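Local coordinates for protein uracil-dna glycosylase (PDB 4UQM) that belongs to the uracil-DNA glycosylase superfamily, an alpha/beta fold built around a four-stranded parallel sheet, and is modelled with bound DNA, at residues 110-115 with 123-128; 219-224 with 236-241. The protein carries 1 engineered substitution. All blocks are in the same frame, centred on the assembly; numbering follows the deposited sequence.

How the interactions relate
Interaction 1 (110-115 with 123-128) joins helix 106-118 to the loop that follows it. Interaction 2 (219-224 with 236-241) joins helix 220-230 to the C-terminal tail. Their centres are about 11 Å apart, and they touch at several points. His127 NE2 reaches Pro241 O at 2.7 Å, a probable hydrogen bond. Val123 N similarly reaches Gln239 OE1 at 2.9 Å. Packing adds Leu115 CD2 against Phe221 CG at 3.3 Å and Tyr112 OH against Leu240 CD1 at 3.4 Å. The nearest atom of interaction 1 is about 4 Å from the bound DNA. The nearest atom of interaction 2 is about 13 Å from the bound DNA.

Interaction 1 (110-115 with 123-128); sequences NIYKEL and VAPKHG
Tyr112 carries this contact, with its ring laid against Ala124 and Pro125 and its hydroxyl bonded to the backbone of His127. The side chain leaves helix 106-118 with CB already heading for the 123-128 loop. With CG anti to the carbonyl carbon (chi1 -73°), the ring carries on that way. At the root of the ring, the Ala124 methyl lies 3.8 Å from Tyr112 CB. It approaches the ring obliquely, and CD2 is just as near. Further out, Pro125 CD sits over one face. It is 4.0 Å from the Tyr112 ring centroid and 24° off the normal, a CH-pi contact. Pro125 CG lies above the hydroxyl end on the same side, 3.7 Å from Tyr112 OH. The same CG also lies over a face of the His127 imidazole, displaced toward the rim. The proline is therefore in contact with both rings.

The hydroxyl donates to His127 O at 2.7 Å. It meets that oxygen on a lone pair, in the carbonyl plane, with a C=O...O angle of 135°. The bond ties the far end of the ring to the loop backbone, next to Gly128. Nearby on the helix, the Lys113 side chain packs on a DNA sugar. Within the uracil-DNA glycosylase superfamily fold, this buried tyrosine of helix 106-118 thus bonds a main-chain carbonyl of the loop leading to helix 131-134.

Interaction 2 (219-224 with 236-241); sequences RPFSKT and VEWQLP
Trp238 presents one indole face to Phe221 and an edge of the same indole to Thr224. Its CG stands beside the backbone N (chi1 -64°), and the ring reaches from the tail toward helix 220-230. From CG the indole branches: CD1 meets Phe221 CB at 4.0 Å, and CD2 meets Phe221 CD1. Next after CD1 comes NE1, which makes a weak, bent hydrogen bond to Phe221 O, 3.3 Å long and 136° at the hydrogen. Phe221 CB lies over the five-membered ring, 3.8 Å from its centroid, in a CH-pi contact. CE2 is shared, because it meets both CB and CD1 of Phe221.

Phe221 CD1 lies over the six-membered ring, offset toward its rim. The ring atoms CE3, CZ3, CH2 and CZ2 all have this one carbon as their nearest partner. The edge of Phe221 faces the indole in an edge-to-face pair, with centroids 4.9 Å apart and planes at 73°. CZ2 also meets Thr224 CG2 at 4.1 Å, near the indole plane. With CG2 anti to the backbone N, the methyl lies toward the indole edge while OG1 turns back along the helix to Pro220 O at 2.7 Å. Thr224 N bonds the same oxygen from the opposite face of the carbonyl plane. On the far face of the indole, Val236 CG1 sits over the ring centre, so both faces are packed.

Beyond the two segments, Leu115 of helix 106-118 and Ile119 touch both aromatic side chains. Trp133 of helix 131-134 adds an edge-to-face contact to Trp238 and bonds its carbonyl. Thr224 rests on Ile202 of strand 200-204, one of the two outer strands of the parallel sheet.

Interaction 1 (110-115 with 123-128)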
# COMPACT_ATOMS: atom_id res chain seq x y z
N ASN A 110 11.55 9.73 -5.00
CA ASN A 110 12.19 9.79 -3.69
C ASN A 110 12.40 8.40 -3.10
O ASN A 110 13.44 8.16 -2.49
CB ASN A 110 11.36 10.67 -2.76
CG ASN A 110 11.55 12.14 -3.05
OD1 ASN A 110 12.49 12.53 -3.74
ND2 ASN A 110 10.71 12.97 -2.47
N ILE A 111 11.44 7.49 -3.25
CA ILE A 111 11.65 6.11 -2.90
C ILE A 111 12.92 5.56 -3.57
O ILE A 111 13.74 4.86 -2.94
CB ILE A 111 10.39 5.26 -3.21
CG1 ILE A 111 9.28 5.53 -2.19
CG2 ILE A 111 10.69 3.76 -3.25
CD1 ILE A 111 7.92 5.10 -2.70
N TYR A 112 13.03 5.79 -4.87
CA TYR A 112 14.23 5.36 -5.63
C TYR A 112 15.53 5.98 -5.08
O TYR A 112 16.57 5.30 -4.99
CB TYR A 112 14.09 5.65 -7.11
CG TYR A 112 13.13 4.78 -7.91
CD1 TYR A 112 12.49 3.66 -7.35
CD2 TYR A 112 12.81 5.11 -9.22
CE1 TYR A 112 11.64 2.89 -8.08
CE2 TYR A 112 11.93 4.33 -9.98
CZ TYR A 112 11.35 3.21 -9.41
OH TYR A 112 10.49 2.46 -10.15
N LYS A 113 15.48 7.25 -4.68
CA LYS A 113 16.68 7.93 -4.11
C LYS A 113 17.08 7.25 -2.83
O LYS A 113 18.28 6.99 -2.59
CB LYS A 113 16.42 9.45 -3.85
CG LYS A 113 16.39 10.32 -5.10
CD LYS A 113 16.05 11.78 -4.79
CE LYS A 113 15.01 12.35 -5.72
NZ LYS A 113 14.64 13.76 -5.42
N GLU A 114 16.12 6.96 -1.97
CA GLU A 114 16.39 6.33 -0.71
C GLU A 114 16.92 4.88 -0.91
O GLU A 114 17.89 4.46 -0.25
CB GLU A 114 15.16 6.38 0.19
CG GLU A 114 15.37 5.74 1.55
CD GLU A 114 16.31 6.48 2.46
OE1 GLU A 114 16.59 7.67 2.21
OE2 GLU A 114 16.76 5.86 3.47
N LEU A 115 16.30 4.12 -1.81
CA LEU A 115 16.80 2.77 -2.19
C LEU A 115 18.22 2.79 -2.70
O LEU A 115 19.02 1.94 -2.34
CB LEU A 115 15.88 2.17 -3.25
CG LEU A 115 14.66 1.42 -2.73
CD1 LEU A 115 13.66 1.17 -3.84
CD2 LEU A 115 15.09 0.07 -2.09
N VAL A 123 19.80 0.10 -8.66
CA VAL A 123 19.86 1.06 -9.77
C VAL A 123 18.42 1.40 -10.13
O VAL A 123 17.67 0.53 -10.53
CB VAL A 123 20.58 0.49 -11.02
CG1 VAL A 123 20.57 1.49 -12.14
CG2 VAL A 123 22.01 0.15 -10.71
N ALA A 124 18.03 2.67 -9.97
CA ALA A 124 16.68 3.08 -10.26
C ALA A 124 16.37 2.90 -11.74
O ALA A 124 17.15 3.36 -12.57
CB ALA A 124 16.48 4.53 -9.86
N PRO A 125 15.26 2.25 -12.07
CA PRO A 125 14.88 2.11 -13.46
C PRO A 125 14.13 3.33 -13.94
O PRO A 125 13.78 4.21 -13.15
CB PRO A 125 13.96 0.94 -13.43
CG PRO A 125 13.25 1.10 -12.14
CD PRO A 125 14.25 1.62 -11.19
N LYS A 126 13.93 3.38 -15.24
CA LYS A 126 13.25 4.51 -15.88
C LYS A 126 11.72 4.47 -15.70
O LYS A 126 11.04 5.46 -15.92
CB LYS A 126 13.61 4.54 -17.36
CG LYS A 126 15.09 4.81 -17.59
CD LYS A 126 15.51 6.21 -17.16
CE LYS A 126 16.99 6.52 -17.37
NZ LYS A 126 17.33 6.65 -18.80
N HIS A 127 11.20 3.32 -15.37
CA HIS A 127 9.77 3.12 -15.14
C HIS A 127 9.44 3.12 -13.68
O HIS A 127 10.35 3.06 -12.83
CB HIS A 127 9.35 1.78 -15.79
CG HIS A 127 9.88 0.60 -15.06
ND1 HIS A 127 9.27 0.09 -13.94
CD2 HIS A 127 10.96 -0.18 -15.27
CE1 HIS A 127 9.95 -0.94 -13.48
NE2 HIS A 127 11.02 -1.09 -14.25
N GLY A 128 8.13 3.14 -13.38
CA GLY A 128 7.66 3.13 -12.00
C GLY A 128 6.74 1.98 -11.63
O GLY A 128 5.95 2.10 -10.69

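Interaction 2 (219-224 with 236-241)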
# COMPACT_ATOMS: atom_id res chain seq x y z
N ARG A 219 16.15 4.58 6.00
CA ARG A 219 16.62 3.21 5.67
C ARG A 219 15.61 2.10 5.88
O ARG A 219 15.92 1.09 6.46
CB ARG A 219 17.88 2.92 6.49
CG ARG A 219 19.00 3.88 6.15
CD ARG A 219 20.38 3.34 6.54
NE ARG A 219 20.75 2.28 5.59
CZ ARG A 219 21.80 1.47 5.62
NH1 ARG A 219 22.74 1.57 6.55
NH2 ARG A 219 21.91 0.55 4.67
N PRO A 220 14.40 2.26 5.35
CA PRO A 220 13.37 1.28 5.66
C PRO A 220 13.63 -0.07 4.94
O PRO A 220 13.16 -1.11 5.38
CB PRO A 220 12.11 1.96 5.17
CG PRO A 220 12.57 2.83 4.04
CD PRO A 220 13.88 3.35 4.49
N PHE A 221 14.30 -0.02 3.81
CA PHE A 221 14.44 -1.19 2.90
C PHE A 221 15.46 -2.18 3.49
O PHE A 221 15.19 -3.41 3.59
CB PHE A 221 14.76 -0.72 1.48
CG PHE A 221 13.82 0.34 0.97
CD1 PHE A 221 12.49 0.01 0.64
CD2 PHE A 221 14.22 1.65 0.92
CE1 PHE A 221 11.59 0.99 0.23
CE2 PHE A 221 13.31 2.65 0.49
CZ PHE A 221 11.99 2.29 0.18
N SER A 222 16.57 -1.65 3.98
CA SER A 222 17.54 -2.48 4.65
C SER A 222 17.04 -2.96 6.01
O SER A 222 17.26 -4.11 6.39
CB SER A 222 18.88 -1.78 4.80
OG SER A 222 18.75 -0.62 5.56
N LYS A 223 16.39 -2.08 6.76
CA LYS A 223 15.81 -2.49 8.04
C LYS A 223 14.80 -3.62 7.83
O LYS A 223 14.81 -4.60 8.56
CB LYS A 223 15.14 -1.31 8.75
CG LYS A 223 16.14 -0.33 9.30
CD LYS A 223 15.46 0.91 9.81
CE LYS A 223 16.44 1.90 10.39
NZ LYS A 223 15.81 3.24 10.51
N THR A 224 13.99 -3.53 6.75
CA THR A 224 13.03 -4.59 6.46
C THR A 224 13.74 -5.92 6.22
O THR A 224 13.35 -6.96 6.75
CB THR A 224 12.17 -4.17 5.25
OG1 THR A 224 11.34 -3.08 5.63
CG2 THR A 224 11.29 -5.33 4.76
N VAL A 236 13.48 -9.23 0.72
CA VAL A 236 12.92 -8.73 -0.53
C VAL A 236 14.04 -8.37 -1.49
O VAL A 236 15.05 -7.78 -1.13
CB VAL A 236 12.08 -7.44 -0.27
CG1 VAL A 236 11.58 -6.81 -1.58
CG2 VAL A 236 10.90 -7.74 0.64
N GLU A 237 13.85 -8.73 -2.76
CA GLU A 237 14.70 -8.22 -3.81
C GLU A 237 14.13 -6.89 -4.28
O GLU A 237 13.12 -6.84 -5.00
CB GLU A 237 14.71 -9.20 -4.97
CG GLU A 237 15.45 -8.68 -6.19
CD GLU A 237 16.89 -8.46 -5.89
OE1 GLU A 237 17.63 -9.45 -5.81
OE2 GLU A 237 17.28 -7.33 -5.63
N TRP A 238 14.70 -5.80 -3.76
CA TRP A 238 14.18 -4.49 -4.07
C TRP A 238 14.49 -4.04 -5.50
O TRP A 238 13.78 -3.20 -6.06
CB TRP A 238 14.68 -3.44 -3.05
CG TRP A 238 14.20 -3.68 -1.63
CD1 TRP A 238 14.94 -4.12 -0.57
CD2 TRP A 238 12.87 -3.47 -1.14
NE1 TRP A 238 14.15 -4.21 0.55
CE2 TRP A 238 12.87 -3.80 0.24
CE3 TRP A 238 11.69 -3.00 -1.71
CZ2 TRP A 238 11.72 -3.73 1.02
CZ3 TRP A 238 10.55 -2.92 -0.92
CH2 TRP A 238 10.57 -3.29 0.43
N GLN A 239 15.55 -4.56 -6.12
CA GLN A 239 15.83 -4.21 -7.51
C GLN A 239 14.68 -4.55 -8.41
O GLN A 239 14.12 -5.61 -8.31
CB GLN A 239 17.08 -4.95 -8.01
CG GLN A 239 17.51 -4.54 -9.42
CD GLN A 239 17.84 -3.05 -9.47
OE1 GLN A 239 18.79 -2.59 -8.81
NE2 GLN A 239 17.09 -2.29 -10.24
N LEU A 240 14.29 -3.57 -9.24
CA LEU A 240 13.26 -3.70 -10.26
C LEU A 240 13.88 -4.01 -11.59
O LEU A 240 15.04 -3.66 -11.82
CB LEU A 240 12.50 -2.40 -10.33
CG LEU A 240 11.72 -2.07 -9.07
CD1 LEU A 240 11.47 -0.57 -9.02
CD2 LEU A 240 10.42 -2.86 -8.93
N PRO A 241 13.12 -4.65 -12.50
CA PRO A 241 13.64 -4.85 -13.86
C PRO A 241 13.97 -3.56 -14.56
O PRO A 241 13.27 -2.56 -14.36
CB PRO A 241 12.53 -5.62 -14.58
CG PRO A 241 11.43 -5.73 -13.66
CD PRO A 241 11.74 -5.11 -12.36